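Local coordinates for putative D-tyrosyl-tRNA(Tyr) deacylase 2 (Leishmania major, PDB 1TC5), which probably hydrolyses D-tyrosyl-tRNA(Tyr) to D-tyrosine and free tRNA, which could protect the cell against harmful effects of D-tyrosine, at residues Gln16-His22 with Arg181-Pro187; Val32-Arg36 with Pro157-Ile163; Val62-Leu66 with Phe132-Arg137; Gly122-Tyr126 with Ser171-Gly175. One frame throughout, in Å; residues are numbered along the deposited sequence.

Interaction 1 of 4, residues Gln16-His22 with Arg181-Pro187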
# COMPACT_ATOMS: atom_id res chain seq x y z
N GLN A 16 -5.79 -1.10 3.19
CA GLN A 16 -5.46 -2.48 2.84
C GLN A 16 -5.98 -3.43 3.90
O GLN A 16 -5.98 -3.11 5.11
CB GLN A 16 -3.94 -2.69 2.75
CG GLN A 16 -3.21 -1.93 1.67
CD GLN A 16 -1.72 -2.22 1.65
OE1 GLN A 16 -1.30 -3.28 1.19
NE2 GLN A 16 -0.91 -1.26 2.12
N ALA A 17 -6.47 -4.58 3.44
CA ALA A 17 -6.88 -5.70 4.31
C ALA A 17 -5.65 -6.27 5.01
O ALA A 17 -4.75 -6.82 4.36
CB ALA A 17 -7.56 -6.79 3.51
N MET A 18 -5.62 -6.09 6.33
CA MET A 18 -4.53 -6.54 7.18
C MET A 18 -4.89 -7.86 7.86
O MET A 18 -6.01 -8.02 8.37
CB MET A 18 -4.26 -5.49 8.27
CG MET A 18 -3.11 -5.84 9.24
SD MET A 18 -2.56 -4.38 10.14
CE MET A 18 -4.08 -3.95 11.07
N ASP A 19 -3.94 -8.79 7.88
CA ASP A 19 -4.02 -9.95 8.77
C ASP A 19 -3.14 -9.75 10.00
O ASP A 19 -3.60 -9.93 11.13
CB ASP A 19 -3.57 -11.23 8.07
CG ASP A 19 -3.88 -12.46 8.89
OD1 ASP A 19 -5.08 -12.69 9.07
OD2 ASP A 19 -3.02 -13.21 9.41
N GLN A 20 -1.88 -9.37 9.76
CA GLN A 20 -0.93 -9.00 10.82
C GLN A 20 -0.11 -7.77 10.39
O GLN A 20 0.24 -7.62 9.24
CB GLN A 20 0.08 -10.13 11.10
CG GLN A 20 -0.49 -11.48 11.55
CD GLN A 20 -0.94 -11.49 12.99
OE1 GLN A 20 -0.15 -11.77 13.91
NE2 GLN A 20 -2.22 -11.20 13.21
N GLY A 21 0.21 -6.91 11.35
CA GLY A 21 1.16 -5.83 11.13
C GLY A 21 2.11 -5.58 12.28
O GLY A 21 1.76 -5.78 13.45
N HIS A 22 3.32 -5.15 11.93
CA HIS A 22 4.35 -4.65 12.84
C HIS A 22 4.83 -3.29 12.33
O HIS A 22 5.29 -3.18 11.19
CB HIS A 22 5.56 -5.60 12.93
CG HIS A 22 5.20 -7.03 13.06
ND1 HIS A 22 4.82 -7.60 14.26
CD2 HIS A 22 5.13 -8.02 12.14
CE1 HIS A 22 4.53 -8.88 14.06
NE2 HIS A 22 4.71 -9.16 12.79
N ARG A 181 6.38 -4.39 8.80
CA ARG A 181 6.15 -5.76 8.33
C ARG A 181 4.64 -5.96 8.25
O ARG A 181 3.91 -5.71 9.21
CB ARG A 181 6.80 -6.78 9.28
CG ARG A 181 8.29 -6.51 9.57
CD ARG A 181 9.01 -7.64 10.34
NE ARG A 181 9.88 -7.13 11.41
CZ ARG A 181 9.83 -7.50 12.70
NH1 ARG A 181 8.94 -8.39 13.14
NH2 ARG A 181 10.69 -6.97 13.56
N PHE A 182 4.17 -6.43 7.10
CA PHE A 182 2.74 -6.48 6.80
C PHE A 182 2.41 -7.84 6.17
O PHE A 182 3.09 -8.27 5.25
CB PHE A 182 2.40 -5.36 5.84
CG PHE A 182 0.98 -5.33 5.43
CD1 PHE A 182 -0.01 -4.99 6.36
CD2 PHE A 182 0.61 -5.61 4.11
CE1 PHE A 182 -1.35 -4.94 5.97
CE2 PHE A 182 -0.73 -5.55 3.72
CZ PHE A 182 -1.71 -5.21 4.66
N GLU A 183 1.38 -8.51 6.70
CA GLU A 183 0.88 -9.77 6.14
C GLU A 183 -0.60 -9.60 5.82
O GLU A 183 -1.37 -9.07 6.63
CB GLU A 183 1.03 -10.96 7.14
CG GLU A 183 2.46 -11.31 7.53
CD GLU A 183 2.58 -12.15 8.81
OE1 GLU A 183 1.67 -12.97 9.13
OE2 GLU A 183 3.59 -12.00 9.50
N SER A 184 -1.00 -10.12 4.66
CA SER A 184 -2.35 -9.99 4.18
C SER A 184 -2.72 -11.23 3.41
O SER A 184 -1.90 -11.78 2.68
CB SER A 184 -2.45 -8.74 3.32
OG SER A 184 -3.68 -8.64 2.65
N GLU A 185 -3.98 -11.65 3.54
CA GLU A 185 -4.55 -12.69 2.69
C GLU A 185 -5.00 -12.12 1.32
O GLU A 185 -5.53 -12.84 0.49
CB GLU A 185 -5.75 -13.34 3.40
CG GLU A 185 -5.43 -13.99 4.74
CD GLU A 185 -4.56 -15.23 4.58
OE1 GLU A 185 -5.04 -16.20 3.96
OE2 GLU A 185 -3.39 -15.23 5.04
N GLY A 186 -4.80 -10.82 1.09
CA GLY A 186 -5.22 -10.19 -0.17
C GLY A 186 -5.54 -8.75 0.19
O GLY A 186 -6.56 -8.53 0.83
N PRO A 187 -4.63 -7.81 -0.07
CA PRO A 187 -4.81 -6.43 0.39
C PRO A 187 -6.08 -5.75 -0.09
O PRO A 187 -6.57 -4.91 0.66
CB PRO A 187 -3.54 -5.70 -0.13
CG PRO A 187 -2.52 -6.79 -0.35
CD PRO A 187 -3.32 -8.01 -0.74
O HOH W 1 -0.81 -13.77 8.25
O HOH W 2 3.90 -11.51 11.83

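Interaction 2 of 4, residues Val32-Arg36 with Pro157-Ile163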
# COMPACT_ATOMS: atom_id res chain seq x y z
N VAL A 32 5.39 -2.03 17.29
CA VAL A 32 4.07 -2.26 17.87
C VAL A 32 3.23 -3.08 16.88
O VAL A 32 3.40 -2.99 15.63
CB VAL A 32 3.36 -0.93 18.22
CG1 VAL A 32 4.14 -0.20 19.27
CG2 VAL A 32 3.21 -0.02 16.99
N ARG A 33 2.33 -3.89 17.43
CA ARG A 33 1.66 -4.91 16.67
C ARG A 33 0.17 -4.69 16.54
O ARG A 33 -0.50 -4.18 17.46
CB ARG A 33 1.91 -6.25 17.34
CG ARG A 33 3.37 -6.67 17.29
CD ARG A 33 3.54 -8.13 17.61
NE ARG A 33 2.88 -8.94 16.59
CZ ARG A 33 2.81 -10.26 16.58
NH1 ARG A 33 3.38 -10.97 17.56
NH2 ARG A 33 2.20 -10.88 15.59
N ALA A 34 -0.34 -5.10 15.38
CA ALA A 34 -1.77 -5.26 15.16
C ALA A 34 -2.09 -6.62 14.55
O ALA A 34 -1.29 -7.20 13.82
CB ALA A 34 -2.29 -4.15 14.24
N GLY A 35 -3.29 -7.11 14.86
CA GLY A 35 -3.82 -8.30 14.20
C GLY A 35 -4.72 -7.95 13.03
O GLY A 35 -4.51 -6.95 12.33
N ARG A 36 -5.75 -8.76 12.84
CA ARG A 36 -6.59 -8.64 11.67
C ARG A 36 -7.40 -7.36 11.71
O ARG A 36 -7.94 -6.96 12.74
CB ARG A 36 -7.54 -9.82 11.53
CG ARG A 36 -8.29 -9.80 10.19
CD ARG A 36 -8.84 -11.15 9.81
NE ARG A 36 -10.04 -11.43 10.57
CZ ARG A 36 -10.25 -12.46 11.40
NH1 ARG A 36 -9.34 -13.39 11.65
NH2 ARG A 36 -11.42 -12.55 11.98
N PRO A 157 1.24 -7.39 23.30
CA PRO A 157 1.26 -8.70 22.63
C PRO A 157 2.67 -9.29 22.57
O PRO A 157 3.66 -8.55 22.64
CB PRO A 157 0.79 -8.38 21.20
CG PRO A 157 0.06 -7.08 21.28
CD PRO A 157 0.56 -6.36 22.51
N LYS A 158 2.76 -10.61 22.44
CA LYS A 158 4.05 -11.25 22.23
C LYS A 158 4.70 -10.72 20.94
O LYS A 158 4.01 -10.32 20.01
CB LYS A 158 3.96 -12.78 22.24
CG LYS A 158 3.04 -13.41 21.22
CD LYS A 158 3.15 -14.94 21.30
CE LYS A 158 1.96 -15.61 20.64
NZ LYS A 158 1.81 -15.15 19.23
N ALA A 159 6.02 -10.72 20.92
CA ALA A 159 6.79 -10.06 19.87
C ALA A 159 6.73 -10.79 18.52
O ALA A 159 6.85 -10.14 17.46
CB ALA A 159 8.23 -9.86 20.31
N GLU A 160 6.58 -12.11 18.56
CA GLU A 160 6.55 -12.94 17.34
C GLU A 160 5.39 -13.94 17.38
O GLU A 160 4.85 -14.24 18.46
CB GLU A 160 7.89 -13.68 17.15
CG GLU A 160 8.95 -12.87 16.40
CD GLU A 160 10.32 -12.88 17.06
OE1 GLU A 160 10.63 -13.84 17.80
OE2 GLU A 160 11.10 -11.91 16.85
N GLY A 161 5.02 -14.49 16.21
CA GLY A 161 3.93 -15.46 16.16
C GLY A 161 2.59 -14.75 16.04
O GLY A 161 2.46 -13.60 16.47
N TRP A 162 1.61 -15.44 15.45
CA TRP A 162 0.29 -14.87 15.19
C TRP A 162 -0.35 -14.33 16.46
O TRP A 162 -0.26 -14.96 17.52
CB TRP A 162 -0.62 -15.93 14.59
CG TRP A 162 -2.02 -15.44 14.23
CD1 TRP A 162 -2.43 -14.88 13.05
CD2 TRP A 162 -3.18 -15.51 15.07
NE1 TRP A 162 -3.77 -14.59 13.11
CE2 TRP A 162 -4.25 -14.96 14.34
CE3 TRP A 162 -3.41 -15.95 16.38
CZ2 TRP A 162 -5.55 -14.86 14.87
CZ3 TRP A 162 -4.68 -15.86 16.91
CH2 TRP A 162 -5.74 -15.32 16.15
N ILE A 163 -0.97 -13.15 16.35
CA ILE A 163 -1.81 -12.61 17.43
C ILE A 163 -3.20 -12.30 16.92
O ILE A 163 -3.41 -11.93 15.74
CB ILE A 163 -1.24 -11.32 18.11
CG1 ILE A 163 -1.05 -10.17 17.11
CG2 ILE A 163 0.04 -11.63 18.88
CD1 ILE A 163 -0.76 -8.86 17.79
O HOH W 3 -5.68 -11.37 14.12
O HOH W 4 -5.95 -13.06 11.72

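Interaction 3 of 4, residues Val62-Leu66 with Phe132-Arg137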
# COMPACT_ATOMS: atom_id res chain seq x y z
N VAL A 62 -13.48 10.11 9.30
CA VAL A 62 -13.40 8.92 10.15
C VAL A 62 -14.66 8.08 9.88
O VAL A 62 -14.59 6.87 9.81
CB VAL A 62 -13.27 9.27 11.65
CG1 VAL A 62 -13.45 8.02 12.53
CG2 VAL A 62 -11.93 9.89 11.94
N GLY A 63 -15.80 8.74 9.71
CA GLY A 63 -17.04 8.07 9.39
C GLY A 63 -16.98 7.31 8.09
O GLY A 63 -17.50 6.20 7.98
N VAL A 64 -16.32 7.89 7.09
CA VAL A 64 -16.14 7.19 5.81
C VAL A 64 -15.28 5.94 6.02
O VAL A 64 -15.61 4.86 5.56
CB VAL A 64 -15.48 8.10 4.74
CG1 VAL A 64 -15.02 7.28 3.50
CG2 VAL A 64 -16.44 9.23 4.33
N LEU A 65 -14.18 6.10 6.75
CA LEU A 65 -13.34 4.97 7.11
C LEU A 65 -14.08 3.84 7.84
O LEU A 65 -13.86 2.68 7.55
CB LEU A 65 -12.15 5.42 7.96
CG LEU A 65 -11.25 4.30 8.50
CD1 LEU A 65 -10.55 3.54 7.34
CD2 LEU A 65 -10.21 4.87 9.43
N LEU A 66 -14.95 4.19 8.79
CA LEU A 66 -15.58 3.18 9.65
C LEU A 66 -16.94 2.69 9.18
O LEU A 66 -17.29 1.54 9.44
CB LEU A 66 -15.67 3.70 11.09
CG LEU A 66 -14.35 4.12 11.73
CD1 LEU A 66 -14.60 4.59 13.18
CD2 LEU A 66 -13.29 3.01 11.70
N PHE A 132 -9.68 10.68 17.10
CA PHE A 132 -11.06 10.43 16.72
C PHE A 132 -11.28 8.96 16.42
O PHE A 132 -12.34 8.44 16.71
CB PHE A 132 -11.45 11.28 15.50
CG PHE A 132 -11.67 12.75 15.79
CD1 PHE A 132 -11.97 13.21 17.08
CD2 PHE A 132 -11.61 13.67 14.76
CE1 PHE A 132 -12.19 14.56 17.32
CE2 PHE A 132 -11.82 15.03 15.00
CZ PHE A 132 -12.12 15.47 16.28
N VAL A 133 -10.29 8.28 15.84
CA VAL A 133 -10.42 6.85 15.53
C VAL A 133 -10.43 6.05 16.83
O VAL A 133 -11.28 5.20 17.04
CB VAL A 133 -9.31 6.36 14.53
CG1 VAL A 133 -9.38 4.82 14.24
CG2 VAL A 133 -9.41 7.12 13.21
N ARG A 134 -9.50 6.36 17.73
CA ARG A 134 -9.46 5.74 19.06
C ARG A 134 -10.81 5.84 19.76
O ARG A 134 -11.31 4.86 20.33
CB ARG A 134 -8.41 6.40 19.97
CG ARG A 134 -6.94 6.05 19.71
CD ARG A 134 -5.98 6.86 20.61
NE ARG A 134 -4.86 7.41 19.87
CZ ARG A 134 -4.37 8.63 20.01
NH1 ARG A 134 -4.90 9.49 20.87
NH2 ARG A 134 -3.33 8.98 19.27
N VAL A 135 -11.40 7.04 19.71
CA VAL A 135 -12.66 7.30 20.40
C VAL A 135 -13.79 6.49 19.75
O VAL A 135 -14.57 5.85 20.46
CB VAL A 135 -12.97 8.83 20.44
CG1 VAL A 135 -14.37 9.12 20.94
CG2 VAL A 135 -11.94 9.53 21.33
N ALA A 136 -13.83 6.45 18.42
CA ALA A 136 -14.87 5.70 17.70
C ALA A 136 -14.72 4.18 17.82
O ALA A 136 -15.65 3.43 17.51
CB ALA A 136 -14.89 6.11 16.21
N ARG A 137 -13.55 3.73 18.25
CA ARG A 137 -13.31 2.30 18.48
C ARG A 137 -13.33 1.91 19.96
O ARG A 137 -13.11 0.75 20.30
CB ARG A 137 -11.99 1.88 17.81
CG ARG A 137 -11.95 2.17 16.31
CD ARG A 137 -13.03 1.45 15.52
NE ARG A 137 -12.70 0.05 15.27
CZ ARG A 137 -13.53 -0.81 14.69
NH1 ARG A 137 -14.75 -0.44 14.38
NH2 ARG A 137 -13.15 -2.05 14.45

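Interaction 4 of 4, residues Gly122-Tyr126 with Ser171-Gly175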
# COMPACT_ATOMS: atom_id res chain seq x y z
N GLY A 122 0.00 19.17 9.39
CA GLY A 122 -0.15 17.74 9.20
C GLY A 122 -0.01 16.97 10.50
O GLY A 122 -0.72 16.01 10.72
N ALA A 123 0.92 17.39 11.35
CA ALA A 123 1.09 16.80 12.67
C ALA A 123 -0.19 16.93 13.50
O ALA A 123 -0.62 15.98 14.16
CB ALA A 123 2.28 17.47 13.42
N ALA A 124 -0.79 18.12 13.46
CA ALA A 124 -2.01 18.41 14.22
C ALA A 124 -3.20 17.62 13.70
O ALA A 124 -3.95 17.04 14.48
CB ALA A 124 -2.32 19.89 14.17
N LEU A 125 -3.37 17.60 12.38
CA LEU A 125 -4.47 16.85 11.76
C LEU A 125 -4.31 15.35 12.02
O LEU A 125 -5.28 14.65 12.30
CB LEU A 125 -4.56 17.14 10.26
CG LEU A 125 -4.99 18.57 9.85
CD1 LEU A 125 -4.71 18.81 8.38
CD2 LEU A 125 -6.45 18.78 10.13
N TYR A 126 -3.07 14.87 11.94
CA TYR A 126 -2.77 13.44 12.10
C TYR A 126 -3.09 12.99 13.52
O TYR A 126 -3.73 11.96 13.75
CB TYR A 126 -1.30 13.15 11.85
CG TYR A 126 -0.90 11.72 12.14
CD1 TYR A 126 -1.33 10.68 11.32
CD2 TYR A 126 -0.10 11.41 13.22
CE1 TYR A 126 -1.00 9.36 11.60
CE2 TYR A 126 0.25 10.09 13.49
CZ TYR A 126 -0.20 9.07 12.68
OH TYR A 126 0.16 7.75 12.93
N SER A 171 -1.00 3.45 15.81
CA SER A 171 -0.62 4.54 14.93
C SER A 171 0.88 4.83 14.98
O SER A 171 1.54 4.74 16.03
CB SER A 171 -1.44 5.80 15.27
OG SER A 171 -1.37 6.09 16.65
N GLY A 172 1.43 5.18 13.82
CA GLY A 172 2.82 5.54 13.70
C GLY A 172 3.17 6.82 14.42
O GLY A 172 2.31 7.65 14.72
N THR A 173 4.44 6.94 14.76
CA THR A 173 4.98 8.16 15.35
C THR A 173 5.16 9.13 14.20
O THR A 173 5.90 8.82 13.25
CB THR A 173 6.31 7.82 16.03
OG1 THR A 173 6.08 6.83 17.06
CG2 THR A 173 6.91 9.02 16.79
N PHE A 174 4.46 10.26 14.26
CA PHE A 174 4.55 11.26 13.21
C PHE A 174 5.98 11.75 13.03
O PHE A 174 6.66 12.07 14.01
CB PHE A 174 3.67 12.47 13.54
CG PHE A 174 3.45 13.37 12.35
CD1 PHE A 174 2.61 12.97 11.32
CD2 PHE A 174 4.12 14.58 12.23
CE1 PHE A 174 2.39 13.78 10.21
CE2 PHE A 174 3.93 15.39 11.12
CZ PHE A 174 3.06 14.99 10.11
N GLY A 175 6.42 11.83 11.77
CA GLY A 175 7.75 12.34 11.44
C GLY A 175 8.81 11.26 11.51
O GLY A 175 9.94 11.52 11.12

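Interaction 1 of 4, residues Gln16-His22 with Arg181-Pro187
Phe182 lies across the bend of Gln16-His22, and its ring shows how one aromatic side chain can serve two strands. With CG anti to the backbone N (chi1 179°), the ring reaches back to Ala17 and Met18. Its CE1 edge meets Met18 CB at 3.7 Å, CZ approaches the carbonyl oxygen of Ala17, and CE2 sits 3.4 Å from Gln16 OE1, with the amide turned 52° from the ring plane. That OE1 is held by a hydrogen bond to Tyr41 of the second subunit. The backbones form an antiparallel ladder, Gln20 opposite Glu183 and His22 opposite Arg181 as hydrogen-bonded pairs, ending in a classic beta bulge: Asp19 N and Gln20 N both donate to Glu183 O. The bulge marks where the chain turns from strand 10-18 into strand 20-24; strand 180-184 also pairs antiparallel with a strand of the second subunit, extending the sheet across the interface. Past the bulge, Ser184 OG donates to Ala17 O (2.7 Å) and accepts from Gly186 N in an ST turn, and Ala17 N reaches Pro187 O at 2.8 Å in a nearly straight bond. On the face opposite Phe182, Gln20 and Glu183 run side by side, CG of the former 3.6 Å from OE1 of the latter. Gln20 NE2 turns back to Asp19 O and also bonds Ile163 O. His22 CD2 packs 3.5 Å from Arg181 CB, while Arg181 NH1 hangs over one face of the imidazole near its rim. One water links Asp19 OD2 with Glu183 OE1; a second lies in the imidazole plane by His22 NE2.

Interaction 2 of 4, residues Val32-Arg36 with Pro157-Ile163
Arg33 delivers its guanidinium to two backbone carbonyls of Pro157-Ile163, holding a segment that has no regular secondary structure. NH1 donates to Lys158 O at 2.6 Å, approaching from above that carbonyl plane, and also to Gly161 O. NH2 donates to the same Gly161 O at 2.9 Å, so both terminal nitrogens grip one oxygen end-on. Gly161 O lies within 3° of the guanidinium plane, whereas Lys158 O is tilted out of it by 17°. A bend at chi3 (64°) in the otherwise extended chain turns the group to meet these oxygens. Lys158 NZ curls back to Trp162 O (2.7 Å) and, at longer range, to Glu160 O, closing the loop on itself beside the arginine. Arg33 belongs to strand 31-34, an outer strand of the three-stranded antiparallel sheet within this chain, and the loop it grips leads from helix 119-136 towards strand 169-171. Ile163 covers one face of the guanidinium: its CG2 stands 3.7 Å from NH1, offset towards the rim, while CD1 reaches down the arginine chain to 3.8 Å from both CB and NE. Beyond the strand end, a water accepts from Arg36 N and donates to Ile163 O, an oxygen that also receives Gln20 NE2. Another water accepts from Trp162 NE1 at the indole edge and weakly from NH1 of Arg36, a residue whose NH2 donates to Phe74 O. At the root of the arginine chain, Pro157 CG merely brushes Arg33 CB at 4.4 Å.

Interaction 3 of 4, residues Val62-Leu66 with Phe132-Arg137
Helix-to-helix packing joins Val62-Leu66, within helix 55-67, to Phe132-Arg137 in the C-terminal part of helix 119-136, and aliphatic side chains carry the contact. Val62 meets the second helix through both methyls. CG2, anti to its own carbonyl carbon, rests 3.9 Å from Phe132 CB and 4.0 Å from Val133 CG2, while CG1 faces Ala136 CB more loosely. One turn on, Leu66 divides its branches: CD1 lies against Ala136 CB at 3.4 Å, a closeness that is doubtful for two carbons, and CD2 lies 4.1 Å from Arg137 CD. Leu65 CD2 just reaches Val133 CG2. The Arg137 chain, bent at chi2 and chi3 (-60° and -79°), offers its methylene here, while its guanidinium is taken up by backbone oxygens of Leu86, Cys89 and Met92. Phe132 likewise gives only its CB to this pair of segments; its ring packs on Asp55, Leu58 and Arg59, earlier in helix 55-67. The short helical segments run at 50° with their axes 10.8 Å apart, a wide spacing bridged by valine and leucine branches. Ile94 of strand 93-98 touches Leu66, Val133 and Arg137, so two helices packed side by side against a beta-sheet form a layered alpha/beta arrangement.

Interaction 4 of 4, residues Gly122-Tyr126 with Ser171-Gly175
Tyr126 and Phe174 both carry CG anti to the backbone N (chi1 174° in the tyrosine), and these two rotamers send their rings past each other in opposite directions between helix and loop. The tyrosine reaches from the helix to the chain at Gly172, where its hydroxyl donates to Gly172 O at 2.8 Å. The acceptor lies near the phenol plane, and the hydroxyl comes in from the side of the carbonyl (C=O...donor angle 114°), tilted from its plane. Ser171 CB packs against the same hydroxyl at 3.4 Å. In the reverse direction the phenylalanine reaches back to the helix and lays one face against the main chain: Ala123 CA stands 3.7 Å from the ring centroid, close to the normal, a CH-pi contact. Ala123 CB meets CE2 at 3.5 Å, and CZ comes 3.4 Å from Ala123 N, beside Gly122, whose lack of a side chain keeps the helix surface low there. Where the two aromatics pass, Tyr126 CD2 and Phe174 CD1 are 3.7 Å apart; the ring planes are inclined by 33° and the centroids are 5.5 Å apart, neither a stack nor an edge-to-face pair. On the sheet side, Tyr126 packs on Ile42 and Phe44 of strand 37-45 and on Ile96 and Pro98 of strand 93-98, while Phe174 also touches Pro98. A helix is thus packed on a mixed sheet, with the loop that follows strand 169-171, outermost in the sheet within this chain, folded against the helix flank.

Interactions 1 and 2 form one continuous region, their centres 12 Å apart. Strands 20-24 and 31-34 are neighbours in the three-stranded sheet, where Gly21 N and Ala34 O lie 2.9 Å apart; Gln20 NE2 and Ile163 O, also 2.9 Å apart, are probably hydrogen-bonded, which ties a residue of the bulge to the loop. Interactions 3 and 4 share helix 119-136, engaging its last turns and an earlier turn, with centres 16 Å apart and nearest atoms about 4 Å apart. Interaction 4 lies about 21 Å from interaction 1, centre to centre, on the opposite side of the chain's centre. Interaction 1 encloses the other three along the sequence and takes part in the dimer interface.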